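Local coordinates for probable secreted solute-binding lipoprotein (Streptomyces coelicolor, PDB 3I3V) that probably serves as the extracellular solute-binding lipoprotein of an ABC-type importer, capturing a substrate outside the cell and delivering it to the membrane transporter, at residues 11-16 against 49-54; 278-283 against 352-357; 318-323 against 331-336. One frame throughout, in Å; residues are numbered along the deposited sequence.

Contact 1 of 3, residues 11-16 against 49-54; sequences VVHTQL and DDLAQV
The imidazole of His13 has Leu51 over one face and Val54 at its edge. The methine carbon Leu51 CG stands 3.9 Å from the centroid of the His13 ring, only 7° off the ring normal, which makes a well-centred CH-pi contact. At the rim of the ring, Val54 CB lies in its plane, and Val54 CG1 comes to 3.7 Å from His13 CE1. Both flanking residues belong to the first turn of helix 51-60, whose backbone enters the contact through Leu51 O, 3.8 Å from His13 CE1. Since CG of His13 is anti to the backbone N (chi1 -157°), the imidazole reaches across to that turn. The polar end of the ring is held by a hydrogen bond between NE2 and the side-chain amide of Asn47, which probably limits rotation of the ring against Leu51.

Here the first strand of the N-terminal lobe, 9-14, runs between strands 41-46 and 67-70 in the parallel part of a sheet, and helix 51-60 packs on it, an alpha/beta layering in keeping with the periplasmic-binding-protein fold. Were His13 replaced by an alanine, Leu51 would probably lose the ring face it packs on and Asn47 its side-chain partner.

At the end of the strand, the methyl Leu51 CD1 meets Gln15 CG at 3.5 Å and the backbone carbon Thr14 C at 3.6 Å. The Gln15 and Leu51 side chains cross at about a right angle, while the Gln15 amide donates from NE2 to Gly48 O. Leu51 also touches Val68 and Val70 of strand 67-70.

Contact 2 of 3, residues 278-283 against 352-357; sequences GPTVIR and SQVLLP
Thr280 and Val354 pack tightly on one face of a parallel strand pair, with Val354 CG1 only 3.4 Å from Thr280 CB, tighter than ordinary van der Waals contact. The second methyl, Val354 CG2, lies between the backbone N and the carbonyl carbon, which turns it toward Ile282 CG1 at 3.7 Å. Ile282 CG2 in turn rests on Leu356 CB. Alongside this packing the backbones bond in parallel register: Ser352 N to Pro279 O (2.6 Å), Val281 N to Ser352 O (2.8 Å) and Val354 N to Val281 O (3.0 Å). The last bond, Arg283 N to Val354 O, is weak at 3.4 Å.

The face bearing Val281 and Gln353 is looser and more polar. Arg283 CD lies 3.5 Å from Gln353 CG, the guanidinium and amide planes being 47° apart, and the two groups meet without a hydrogen bond. Gln353 OE1 instead engages Tyr285 OH and a water that also reaches Arg283 O.

Strand 352-354 thus adds to strand 280-284, whose other neighbour is the antiparallel strand 122-131. Ile282 and Leu356 both lean on Trp126 of that strand and on Lys176 of helix 172-182, while Leu355 packs against helix 188-197.

Contact 3 of 3, residues 318-323 against 331-336; sequences RFVTES and TDAVST
Van der Waals contact of Val320 with Ala333 CB and the backbone from Ala333 to Ser335 makes up much of this junction between helix 313-323 and the irregular segment 331-336. Val320 CG1, anti to the backbone N (chi1 174°), is set against that segment. It lies 3.8 Å from Ala333 CB and 3.6 Å from both Val334 C and Ser335 N, so this one methyl spans three successive residues. The other methyl, CG2, has a more distant neighbour in Thr331 OG1. Val320 also touches Met327 of strand 326-327 and Gln345 of helix 339-345, and Ala333 rests on Ala317 of helix 313-323, about one turn before Val320.

The polar link is a single hydrogen bond, donated by Ser335 OG to Val320 O over 2.7 Å. The hydroxyl approaches from above the carbonyl plane, 39° out of it, with a C=O...donor angle of 129°, so it does not lie on a lone pair. With OG anti to its own carbonyl carbon, the serine side chain is turned back to the helix. Ser335 is the centre of an inverse gamma turn, closed by Thr336 N bonding to Val334 O at 2.6 Å, and its own N donates to Gln345 OE1. Thr321 adds a fringe, its OG1 being 4.0 Å from Val334 O.

With one hydroxyl-to-carbonyl bond and no charged pair across it, the contact joins helix end and loop mainly through the fit of Val320, while Ser335 gives a carbonyl near the C-terminal end of the helix a side-chain donor.

In the fold
All three contacts are partly buried, but they differ in depth and chemistry. Contact 2 is the most central, its centre about 10 Å from the centre of the chain, and is the only one built as paired strands, with a row of backbone hydrogen bonds. Contact 3, its centre about 17 Å from that point, joins a helix end to a loop through one hydroxyl bond and a valine; contact 1, likewise about 20 Å away, sets a helix on a strand with no hydrogen bond across it. Contact 3 is nested in the chain loop closed by contact 2. Contacts 1 and 3 both border helix 23-36, and their nearest atoms are about 5 Å apart without touching, whereas contacts 1 and 2 have centres about 29 Å apart.

Contact 1 of 3, residues 11-16 against 49-54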
ATOM      1  N   VAL C  11     -29.342 -37.753  16.522  1.00 41.69           N
ATOM      2  CA  VAL C  11     -29.679 -38.795  17.503  1.00 40.16           C
ATOM      3  C   VAL C  11     -28.375 -39.468  17.895  1.00 38.69           C
ATOM      4  O   VAL C  11     -27.640 -39.963  17.041  1.00 39.64           O
ATOM      5  CB  VAL C  11     -30.629 -39.863  16.922  1.00 40.40           C
ATOM      6  CG1 VAL C  11     -30.991 -40.874  18.005  1.00 39.16           C
ATOM      7  CG2 VAL C  11     -31.880 -39.208  16.363  1.00 39.97           C
ATOM      8  N   VAL C  12     -28.109 -39.485  19.197  1.00 35.48           N
ATOM      9  CA  VAL C  12     -26.890 -40.054  19.751  1.00 33.42           C
ATOM     10  C   VAL C  12     -27.170 -41.267  20.643  1.00 34.13           C
ATOM     11  O   VAL C  12     -27.877 -41.156  21.641  1.00 34.05           O
ATOM     12  CB  VAL C  12     -26.136 -38.992  20.598  1.00 31.99           C
ATOM     13  CG1 VAL C  12     -24.911 -39.604  21.257  1.00 30.90           C
ATOM     14  CG2 VAL C  12     -25.743 -37.821  19.721  1.00 29.10           C
ATOM     15  N   HIS C  13     -26.600 -42.413  20.270  1.00 33.26           N
ATOM     16  CA  HIS C  13     -26.736 -43.654  21.033  1.00 31.52           C
ATOM     17  C   HIS C  13     -25.497 -43.716  21.920  1.00 29.14           C
ATOM     18  O   HIS C  13     -24.397 -43.957  21.431  1.00 28.14           O
ATOM     19  CB  HIS C  13     -26.780 -44.859  20.086  1.00 31.52           C
ATOM     20  CG  HIS C  13     -27.449 -46.059  20.675  1.00 33.00           C
ATOM     21  ND1 HIS C  13     -27.623 -47.227  19.981  1.00 33.75           N
ATOM     22  CD2 HIS C  13     -28.005 -46.245  21.897  1.00 32.23           C
ATOM     23  CE1 HIS C  13     -28.269 -48.095  20.748  1.00 34.02           C
ATOM     24  NE2 HIS C  13     -28.510 -47.522  21.908  1.00 34.38           N
ATOM     25  N   THR C  14     -25.695 -43.514  23.221  1.00 29.85           N
ATOM     26  CA  THR C  14     -24.604 -43.435  24.196  1.00 30.63           C
ATOM     27  C   THR C  14     -24.698 -44.313  25.420  1.00 30.42           C
ATOM     28  O   THR C  14     -25.786 -44.616  25.892  1.00 31.79           O
ATOM     29  CB  THR C  14     -24.524 -42.025  24.785  1.00 31.14           C
ATOM     30  OG1 THR C  14     -24.873 -41.071  23.783  1.00 38.70           O
ATOM     31  CG2 THR C  14     -23.149 -41.743  25.322  1.00 27.93           C
ATOM     32  N   GLN C  15     -23.534 -44.643  25.976  1.00 31.08           N
ATOM     33  CA  GLN C  15     -23.449 -45.426  27.202  1.00 29.79           C
ATOM     34  C   GLN C  15     -23.435 -44.455  28.374  1.00 29.92           C
ATOM     35  O   GLN C  15     -23.539 -44.869  29.526  1.00 32.09           O
ATOM     36  CB  GLN C  15     -22.170 -46.254  27.231  1.00 28.85           C
ATOM     37  CG  GLN C  15     -22.190 -47.441  26.298  1.00 27.97           C
ATOM     38  CD  GLN C  15     -20.963 -48.304  26.442  1.00 26.12           C
ATOM     39  OE1 GLN C  15     -19.835 -47.803  26.423  1.00 25.89           O
ATOM     40  NE2 GLN C  15     -21.168 -49.614  26.580  1.00 25.87           N
ATOM     41  N   LEU C  16     -23.292 -43.165  28.065  1.00 28.90           N
ATOM     42  CA  LEU C  16     -23.259 -42.109  29.070  1.00 28.55           C
ATOM     43  C   LEU C  16     -24.645 -41.513  29.247  1.00 30.59           C
ATOM     44  O   LEU C  16     -25.411 -41.420  28.285  1.00 28.79           O
ATOM     45  CB  LEU C  16     -22.312 -40.981  28.648  1.00 26.56           C
ATOM     46  CG  LEU C  16     -20.828 -41.279  28.452  1.00 28.27           C
ATOM     47  CD1 LEU C  16     -20.095 -39.976  28.189  1.00 24.48           C
ATOM     48  CD2 LEU C  16     -20.265 -41.968  29.688  1.00 29.20           C
ATOM     49  N   ASP C  49     -24.083 -52.128  28.825  1.00 31.29           N
ATOM     50  CA  ASP C  49     -23.359 -53.250  28.246  1.00 32.13           C
ATOM     51  C   ASP C  49     -23.993 -53.779  26.965  1.00 31.32           C
ATOM     52  O   ASP C  49     -23.307 -54.380  26.133  1.00 30.60           O
ATOM     53  CB  ASP C  49     -23.257 -54.381  29.274  1.00 33.51           C
ATOM     54  CG  ASP C  49     -22.321 -54.038  30.418  1.00 36.91           C
ATOM     55  OD1 ASP C  49     -22.352 -54.740  31.454  1.00 40.05           O
ATOM     56  OD2 ASP C  49     -21.544 -53.070  30.273  1.00 37.71           O
ATOM     57  N   ASP C  50     -25.293 -53.549  26.801  1.00 29.27           N
ATOM     58  CA  ASP C  50     -26.002 -54.022  25.619  1.00 29.65           C
ATOM     59  C   ASP C  50     -26.214 -52.965  24.523  1.00 30.15           C
ATOM     60  O   ASP C  50     -27.060 -53.142  23.650  1.00 31.32           O
ATOM     61  CB  ASP C  50     -27.362 -54.599  26.026  1.00 30.21           C
ATOM     62  CG  ASP C  50     -28.299 -53.547  26.592  1.00 32.13           C
ATOM     63  OD1 ASP C  50     -29.488 -53.858  26.814  1.00 33.70           O
ATOM     64  OD2 ASP C  50     -27.853 -52.401  26.820  1.00 38.22           O
ATOM     65  N   LEU C  51     -25.464 -51.870  24.557  1.00 29.16           N
ATOM     66  CA  LEU C  51     -25.637 -50.835  23.533  1.00 28.10           C
ATOM     67  C   LEU C  51     -25.277 -51.371  22.153  1.00 27.91           C
ATOM     68  O   LEU C  51     -26.017 -51.171  21.187  1.00 29.27           O
ATOM     69  CB  LEU C  51     -24.775 -49.601  23.848  1.00 25.63           C
ATOM     70  CG  LEU C  51     -24.762 -48.468  22.811  1.00 25.01           C
ATOM     71  CD1 LEU C  51     -24.198 -47.224  23.449  1.00 23.74           C
ATOM     72  CD2 LEU C  51     -23.923 -48.862  21.580  1.00 23.91           C
ATOM     73  N   ALA C  52     -24.129 -52.037  22.065  1.00 26.95           N
ATOM     74  CA  ALA C  52     -23.671 -52.610  20.807  1.00 29.10           C
ATOM     75  C   ALA C  52     -24.747 -53.503  20.184  1.00 30.99           C
ATOM     76  O   ALA C  52     -25.014 -53.405  18.988  1.00 33.20           O
ATOM     77  CB  ALA C  52     -22.397 -53.408  21.038  1.00 28.79           C
ATOM     78  N   GLN C  53     -25.359 -54.370  20.990  1.00 31.26           N
ATOM     79  CA  GLN C  53     -26.409 -55.266  20.501  1.00 33.56           C
ATOM     80  C   GLN C  53     -27.603 -54.457  20.021  1.00 32.34           C
ATOM     81  O   GLN C  53     -28.127 -54.702  18.939  1.00 32.77           O
ATOM     82  CB  GLN C  53     -26.884 -56.237  21.606  1.00 37.10           C
ATOM     83  CG  GLN C  53     -25.885 -57.331  22.037  1.00 43.26           C
ATOM     84  CD  GLN C  53     -24.698 -56.821  22.875  1.00 46.74           C
ATOM     85  OE1 GLN C  53     -23.810 -57.603  23.238  1.00 48.65           O
ATOM     86  NE2 GLN C  53     -24.679 -55.521  23.181  1.00 46.56           N
ATOM     87  N   VAL C  54     -28.035 -53.497  20.838  1.00 30.86           N
ATOM     88  CA  VAL C  54     -29.177 -52.656  20.499  1.00 30.07           C
ATOM     89  C   VAL C  54     -28.892 -51.836  19.257  1.00 30.71           C
ATOM     90  O   VAL C  54     -29.782 -51.624  18.437  1.00 31.22           O
ATOM     91  CB  VAL C  54     -29.523 -51.689  21.639  1.00 30.89           C
ATOM     92  CG1 VAL C  54     -30.714 -50.802  21.245  1.00 27.83           C
ATOM     93  CG2 VAL C  54     -29.832 -52.479  22.895  1.00 29.56           C
TER

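Contact 2 of 3, residues 278-283 against 352-357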
ATOM      1  N   GLY C 278      10.901 -47.098  32.565  1.00 50.96           N
ATOM      2  CA  GLY C 278      10.094 -47.248  33.779  1.00 49.11           C
ATOM      3  C   GLY C 278      10.306 -46.298  34.942  1.00 47.58           C
ATOM      4  O   GLY C 278      11.138 -45.402  34.854  1.00 49.92           O
ATOM      5  N   PRO C 279       9.591 -46.472  36.068  1.00 45.63           N
ATOM      6  CA  PRO C 279       8.537 -47.441  36.388  1.00 44.18           C
ATOM      7  C   PRO C 279       7.323 -47.380  35.467  1.00 42.55           C
ATOM      8  O   PRO C 279       7.004 -46.329  34.895  1.00 42.44           O
ATOM      9  CB  PRO C 279       8.194 -47.097  37.834  1.00 44.17           C
ATOM     10  CG  PRO C 279       9.493 -46.598  38.366  1.00 44.40           C
ATOM     11  CD  PRO C 279       9.941 -45.690  37.260  1.00 44.00           C
ATOM     12  N   THR C 280       6.623 -48.503  35.364  1.00 39.13           N
ATOM     13  CA  THR C 280       5.473 -48.623  34.479  1.00 37.01           C
ATOM     14  C   THR C 280       4.096 -48.321  35.049  1.00 36.52           C
ATOM     15  O   THR C 280       3.819 -48.576  36.219  1.00 37.69           O
ATOM     16  CB  THR C 280       5.399 -50.049  33.888  1.00 36.85           C
ATOM     17  OG1 THR C 280       5.051 -50.971  34.927  1.00 36.25           O
ATOM     18  CG2 THR C 280       6.742 -50.467  33.299  1.00 36.23           C
ATOM     19  N   VAL C 281       3.238 -47.777  34.191  1.00 34.16           N
ATOM     20  CA  VAL C 281       1.854 -47.490  34.541  1.00 33.49           C
ATOM     21  C   VAL C 281       1.021 -47.892  33.322  1.00 32.96           C
ATOM     22  O   VAL C 281       1.466 -47.746  32.188  1.00 32.60           O
ATOM     23  CB  VAL C 281       1.601 -45.978  34.839  1.00 34.09           C
ATOM     24  CG1 VAL C 281       2.591 -45.473  35.876  1.00 31.98           C
ATOM     25  CG2 VAL C 281       1.685 -45.160  33.564  1.00 33.75           C
ATOM     26  N   ILE C 282      -0.178 -48.415  33.556  1.00 33.23           N
ATOM     27  CA  ILE C 282      -1.065 -48.812  32.464  1.00 32.83           C
ATOM     28  C   ILE C 282      -1.806 -47.600  31.907  1.00 34.14           C
ATOM     29  O   ILE C 282      -2.270 -46.748  32.657  1.00 35.84           O
ATOM     30  CB  ILE C 282      -2.142 -49.838  32.929  1.00 30.21           C
ATOM     31  CG1 ILE C 282      -1.497 -51.184  33.238  1.00 29.22           C
ATOM     32  CG2 ILE C 282      -3.219 -50.008  31.855  1.00 27.62           C
ATOM     33  CD1 ILE C 282      -2.493 -52.235  33.721  1.00 27.87           C
ATOM     34  N   ARG C 283      -1.896 -47.522  30.586  1.00 34.55           N
ATOM     35  CA  ARG C 283      -2.631 -46.451  29.932  1.00 36.40           C
ATOM     36  C   ARG C 283      -3.345 -47.052  28.728  1.00 37.13           C
ATOM     37  O   ARG C 283      -2.734 -47.758  27.922  1.00 38.73           O
ATOM     38  CB  ARG C 283      -1.702 -45.313  29.483  1.00 37.58           C
ATOM     39  CG  ARG C 283      -1.151 -44.463  30.631  1.00 41.10           C
ATOM     40  CD  ARG C 283      -0.354 -43.250  30.136  1.00 41.26           C
ATOM     41  NE  ARG C 283      -1.197 -42.161  29.628  1.00 44.25           N
ATOM     42  CZ  ARG C 283      -0.731 -41.089  28.982  1.00 44.25           C
ATOM     43  NH1 ARG C 283       0.571 -40.956  28.759  1.00 43.74           N
ATOM     44  NH2 ARG C 283      -1.566 -40.143  28.557  1.00 40.75           N
ATOM     45  N   SER C 352       6.846 -45.151  32.603  1.00 49.64           N
ATOM     46  CA  SER C 352       6.654 -45.750  31.282  1.00 48.56           C
ATOM     47  C   SER C 352       5.298 -46.423  31.088  1.00 47.97           C
ATOM     48  O   SER C 352       4.795 -47.108  31.978  1.00 47.07           O
ATOM     49  CB  SER C 352       7.762 -46.767  31.000  1.00 48.52           C
ATOM     50  OG  SER C 352       9.031 -46.138  30.984  1.00 49.21           O
ATOM     51  N   GLN C 353       4.722 -46.231  29.904  1.00 46.71           N
ATOM     52  CA  GLN C 353       3.422 -46.804  29.566  1.00 44.75           C
ATOM     53  C   GLN C 353       3.494 -48.266  29.190  1.00 42.86           C
ATOM     54  O   GLN C 353       4.358 -48.662  28.408  1.00 43.38           O
ATOM     55  CB  GLN C 353       2.803 -46.103  28.354  1.00 46.33           C
ATOM     56  CG  GLN C 353       2.397 -44.665  28.499  1.00 46.40           C
ATOM     57  CD  GLN C 353       1.771 -44.147  27.216  1.00 47.41           C
ATOM     58  OE1 GLN C 353       0.801 -44.720  26.709  1.00 48.59           O
ATOM     59  NE2 GLN C 353       2.324 -43.064  26.682  1.00 47.73           N
ATOM     60  N   VAL C 354       2.582 -49.064  29.738  1.00 39.58           N
ATOM     61  CA  VAL C 354       2.488 -50.466  29.361  1.00 38.59           C
ATOM     62  C   VAL C 354       1.051 -50.649  28.887  1.00 37.76           C
ATOM     63  O   VAL C 354       0.207 -49.776  29.083  1.00 35.39           O
ATOM     64  CB  VAL C 354       2.821 -51.438  30.510  1.00 38.49           C
ATOM     65  CG1 VAL C 354       4.281 -51.277  30.889  1.00 37.94           C
ATOM     66  CG2 VAL C 354       1.907 -51.201  31.699  1.00 39.34           C
ATOM     67  N   LEU C 355       0.756 -51.780  28.276  1.00 36.75           N
ATOM     68  CA  LEU C 355      -0.572 -51.956  27.736  1.00 37.61           C
ATOM     69  C   LEU C 355      -1.656 -52.627  28.580  1.00 37.91           C
ATOM     70  O   LEU C 355      -1.374 -53.381  29.521  1.00 36.46           O
ATOM     71  CB  LEU C 355      -0.422 -52.631  26.364  1.00 39.40           C
ATOM     72  CG  LEU C 355      -1.175 -53.859  25.882  1.00 41.65           C
ATOM     73  CD1 LEU C 355      -0.760 -54.129  24.447  1.00 42.53           C
ATOM     74  CD2 LEU C 355      -0.847 -55.062  26.751  1.00 42.95           C
ATOM     75  N   LEU C 356      -2.903 -52.288  28.252  1.00 36.66           N
ATOM     76  CA  LEU C 356      -4.082 -52.855  28.894  1.00 35.79           C
ATOM     77  C   LEU C 356      -4.501 -53.998  27.960  1.00 36.30           C
ATOM     78  O   LEU C 356      -4.970 -53.762  26.854  1.00 37.35           O
ATOM     79  CB  LEU C 356      -5.208 -51.826  28.984  1.00 33.32           C
ATOM     80  CG  LEU C 356      -6.520 -52.444  29.502  1.00 34.07           C
ATOM     81  CD1 LEU C 356      -6.291 -52.975  30.897  1.00 30.20           C
ATOM     82  CD2 LEU C 356      -7.649 -51.423  29.498  1.00 33.32           C
ATOM     83  N   PRO C 357      -4.347 -55.252  28.406  1.00 36.08           N
ATOM     84  CA  PRO C 357      -4.685 -56.448  27.622  1.00 36.21           C
ATOM     85  C   PRO C 357      -6.109 -56.598  27.078  1.00 35.87           C
ATOM     86  O   PRO C 357      -6.306 -57.173  26.012  1.00 36.07           O
ATOM     87  CB  PRO C 357      -4.322 -57.592  28.571  1.00 35.31           C
ATOM     88  CG  PRO C 357      -3.271 -56.984  29.470  1.00 36.32           C
ATOM     89  CD  PRO C 357      -3.855 -55.631  29.738  1.00 34.37           C
TER
HETATM   90  O   HOH W   1      -0.332 -47.565  26.666  1.00 46.34           O

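Contact 3 of 3, residues 318-323 against 331-336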
ATOM      1  N   ARG C 318     -13.661 -29.532  30.948  1.00 34.09           N
ATOM      2  CA  ARG C 318     -14.721 -29.784  31.922  1.00 34.87           C
ATOM      3  C   ARG C 318     -14.723 -31.265  32.300  1.00 33.54           C
ATOM      4  O   ARG C 318     -14.871 -31.615  33.475  1.00 33.20           O
ATOM      5  CB  ARG C 318     -16.099 -29.395  31.370  1.00 38.27           C
ATOM      6  CG  ARG C 318     -16.364 -27.895  31.325  1.00 42.56           C
ATOM      7  CD  ARG C 318     -17.845 -27.595  31.083  1.00 49.22           C
ATOM      8  NE  ARG C 318     -18.306 -26.425  31.833  1.00 54.91           N
ATOM      9  CZ  ARG C 318     -18.022 -25.158  31.526  1.00 57.27           C
ATOM     10  NH1 ARG C 318     -17.272 -24.867  30.465  1.00 57.07           N
ATOM     11  NH2 ARG C 318     -18.486 -24.175  32.293  1.00 57.45           N
ATOM     12  N   PHE C 319     -14.571 -32.139  31.306  1.00 30.14           N
ATOM     13  CA  PHE C 319     -14.542 -33.567  31.583  1.00 29.23           C
ATOM     14  C   PHE C 319     -13.405 -33.861  32.544  1.00 27.43           C
ATOM     15  O   PHE C 319     -13.566 -34.625  33.491  1.00 27.12           O
ATOM     16  CB  PHE C 319     -14.377 -34.375  30.291  1.00 28.31           C
ATOM     17  CG  PHE C 319     -15.672 -34.618  29.580  1.00 28.60           C
ATOM     18  CD1 PHE C 319     -16.580 -35.556  30.074  1.00 25.15           C
ATOM     19  CD2 PHE C 319     -16.025 -33.857  28.466  1.00 26.43           C
ATOM     20  CE1 PHE C 319     -17.817 -35.729  29.474  1.00 25.00           C
ATOM     21  CE2 PHE C 319     -17.263 -34.022  27.857  1.00 26.01           C
ATOM     22  CZ  PHE C 319     -18.165 -34.956  28.360  1.00 25.40           C
ATOM     23  N   VAL C 320     -12.268 -33.226  32.300  1.00 27.14           N
ATOM     24  CA  VAL C 320     -11.081 -33.383  33.134  1.00 28.28           C
ATOM     25  C   VAL C 320     -11.272 -32.800  34.541  1.00 29.21           C
ATOM     26  O   VAL C 320     -11.107 -33.493  35.537  1.00 29.47           O
ATOM     27  CB  VAL C 320      -9.878 -32.678  32.486  1.00 26.88           C
ATOM     28  CG1 VAL C 320      -8.680 -32.713  33.423  1.00 29.04           C
ATOM     29  CG2 VAL C 320      -9.543 -33.345  31.160  1.00 26.97           C
ATOM     30  N   THR C 321     -11.643 -31.525  34.592  1.00 28.79           N
ATOM     31  CA  THR C 321     -11.833 -30.780  35.832  1.00 29.58           C
ATOM     32  C   THR C 321     -13.054 -31.133  36.669  1.00 29.48           C
ATOM     33  O   THR C 321     -12.938 -31.362  37.867  1.00 27.90           O
ATOM     34  CB  THR C 321     -11.876 -29.259  35.537  1.00 29.93           C
ATOM     35  OG1 THR C 321     -10.583 -28.825  35.091  1.00 32.33           O
ATOM     36  CG2 THR C 321     -12.261 -28.476  36.773  1.00 34.04           C
ATOM     37  N   GLU C 322     -14.221 -31.166  36.036  1.00 28.64           N
ATOM     38  CA  GLU C 322     -15.466 -31.459  36.733  1.00 30.88           C
ATOM     39  C   GLU C 322     -15.771 -32.946  36.928  1.00 31.43           C
ATOM     40  O   GLU C 322     -16.427 -33.328  37.899  1.00 30.93           O
ATOM     41  CB  GLU C 322     -16.631 -30.779  35.993  1.00 32.79           C
ATOM     42  CG  GLU C 322     -16.375 -29.301  35.706  1.00 36.75           C
ATOM     43  CD  GLU C 322     -17.544 -28.613  35.031  1.00 39.91           C
ATOM     44  OE1 GLU C 322     -17.395 -27.436  34.629  1.00 41.82           O
ATOM     45  OE2 GLU C 322     -18.612 -29.242  34.902  1.00 42.74           O
ATOM     46  N   SER C 323     -15.294 -33.790  36.022  1.00 32.58           N
ATOM     47  CA  SER C 323     -15.553 -35.217  36.145  1.00 33.92           C
ATOM     48  C   SER C 323     -14.325 -36.036  36.540  1.00 34.36           C
ATOM     49  O   SER C 323     -14.455 -37.185  36.960  1.00 34.43           O
ATOM     50  CB  SER C 323     -16.123 -35.755  34.834  1.00 35.29           C
ATOM     51  OG  SER C 323     -16.601 -37.078  34.997  1.00 37.87           O
ATOM     52  N   THR C 331      -4.734 -31.823  26.286  1.00 37.04           N
ATOM     53  CA  THR C 331      -5.321 -30.824  27.181  1.00 36.50           C
ATOM     54  C   THR C 331      -4.199 -30.245  28.035  1.00 39.01           C
ATOM     55  O   THR C 331      -3.086 -30.782  28.071  1.00 39.13           O
ATOM     56  CB  THR C 331      -6.313 -31.402  28.212  1.00 33.62           C
ATOM     57  OG1 THR C 331      -6.829 -32.651  27.762  1.00 40.37           O
ATOM     58  CG2 THR C 331      -7.455 -30.437  28.432  1.00 34.03           C
ATOM     59  N   ASP C 332      -4.514 -29.159  28.732  1.00 38.69           N
ATOM     60  CA  ASP C 332      -3.575 -28.508  29.632  1.00 39.58           C
ATOM     61  C   ASP C 332      -4.241 -28.593  31.000  1.00 38.27           C
ATOM     62  O   ASP C 332      -3.625 -28.313  32.029  1.00 38.00           O
ATOM     63  CB  ASP C 332      -3.359 -27.043  29.225  1.00 42.40           C
ATOM     64  CG  ASP C 332      -2.436 -26.894  28.018  1.00 46.10           C
ATOM     65  OD1 ASP C 332      -2.490 -25.834  27.353  1.00 49.48           O
ATOM     66  OD2 ASP C 332      -1.645 -27.826  27.739  1.00 47.01           O
ATOM     67  N   ALA C 333      -5.508 -29.007  30.985  1.00 35.39           N
ATOM     68  CA  ALA C 333      -6.308 -29.157  32.193  1.00 32.49           C
ATOM     69  C   ALA C 333      -5.807 -30.334  33.021  1.00 32.76           C
ATOM     70  O   ALA C 333      -5.233 -31.288  32.490  1.00 31.35           O
ATOM     71  CB  ALA C 333      -7.773 -29.373  31.828  1.00 31.14           C
ATOM     72  N   VAL C 334      -6.045 -30.256  34.324  1.00 30.86           N
ATOM     73  CA  VAL C 334      -5.632 -31.289  35.248  1.00 31.09           C
ATOM     74  C   VAL C 334      -6.744 -31.521  36.254  1.00 31.48           C
ATOM     75  O   VAL C 334      -7.353 -30.572  36.739  1.00 32.83           O
ATOM     76  CB  VAL C 334      -4.362 -30.875  36.004  1.00 32.96           C
ATOM     77  CG1 VAL C 334      -4.016 -31.929  37.056  1.00 32.53           C
ATOM     78  CG2 VAL C 334      -3.206 -30.685  35.019  1.00 28.19           C
ATOM     79  N   SER C 335      -7.014 -32.782  36.559  1.00 30.98           N
ATOM     80  CA  SER C 335      -8.063 -33.111  37.512  1.00 34.74           C
ATOM     81  C   SER C 335      -7.646 -32.718  38.932  1.00 36.17           C
ATOM     82  O   SER C 335      -7.327 -33.562  39.766  1.00 37.04           O
ATOM     83  CB  SER C 335      -8.388 -34.610  37.446  1.00 36.09           C
ATOM     84  OG  SER C 335      -8.990 -34.948  36.208  1.00 34.27           O
ATOM     85  N   THR C 336      -7.651 -31.415  39.183  1.00 37.55           N
ATOM     86  CA  THR C 336      -7.292 -30.837  40.472  1.00 37.61           C
ATOM     87  C   THR C 336      -8.224 -31.217  41.628  1.00 37.16           C
ATOM     88  O   THR C 336      -7.759 -31.499  42.731  1.00 38.59           O
ATOM     89  CB  THR C 336      -7.244 -29.301  40.349  1.00 36.86           C
ATOM     90  OG1 THR C 336      -5.983 -28.913  39.795  1.00 37.83           O
ATOM     91  CG2 THR C 336      -7.438 -28.640  41.693  1.00 41.62           C
TER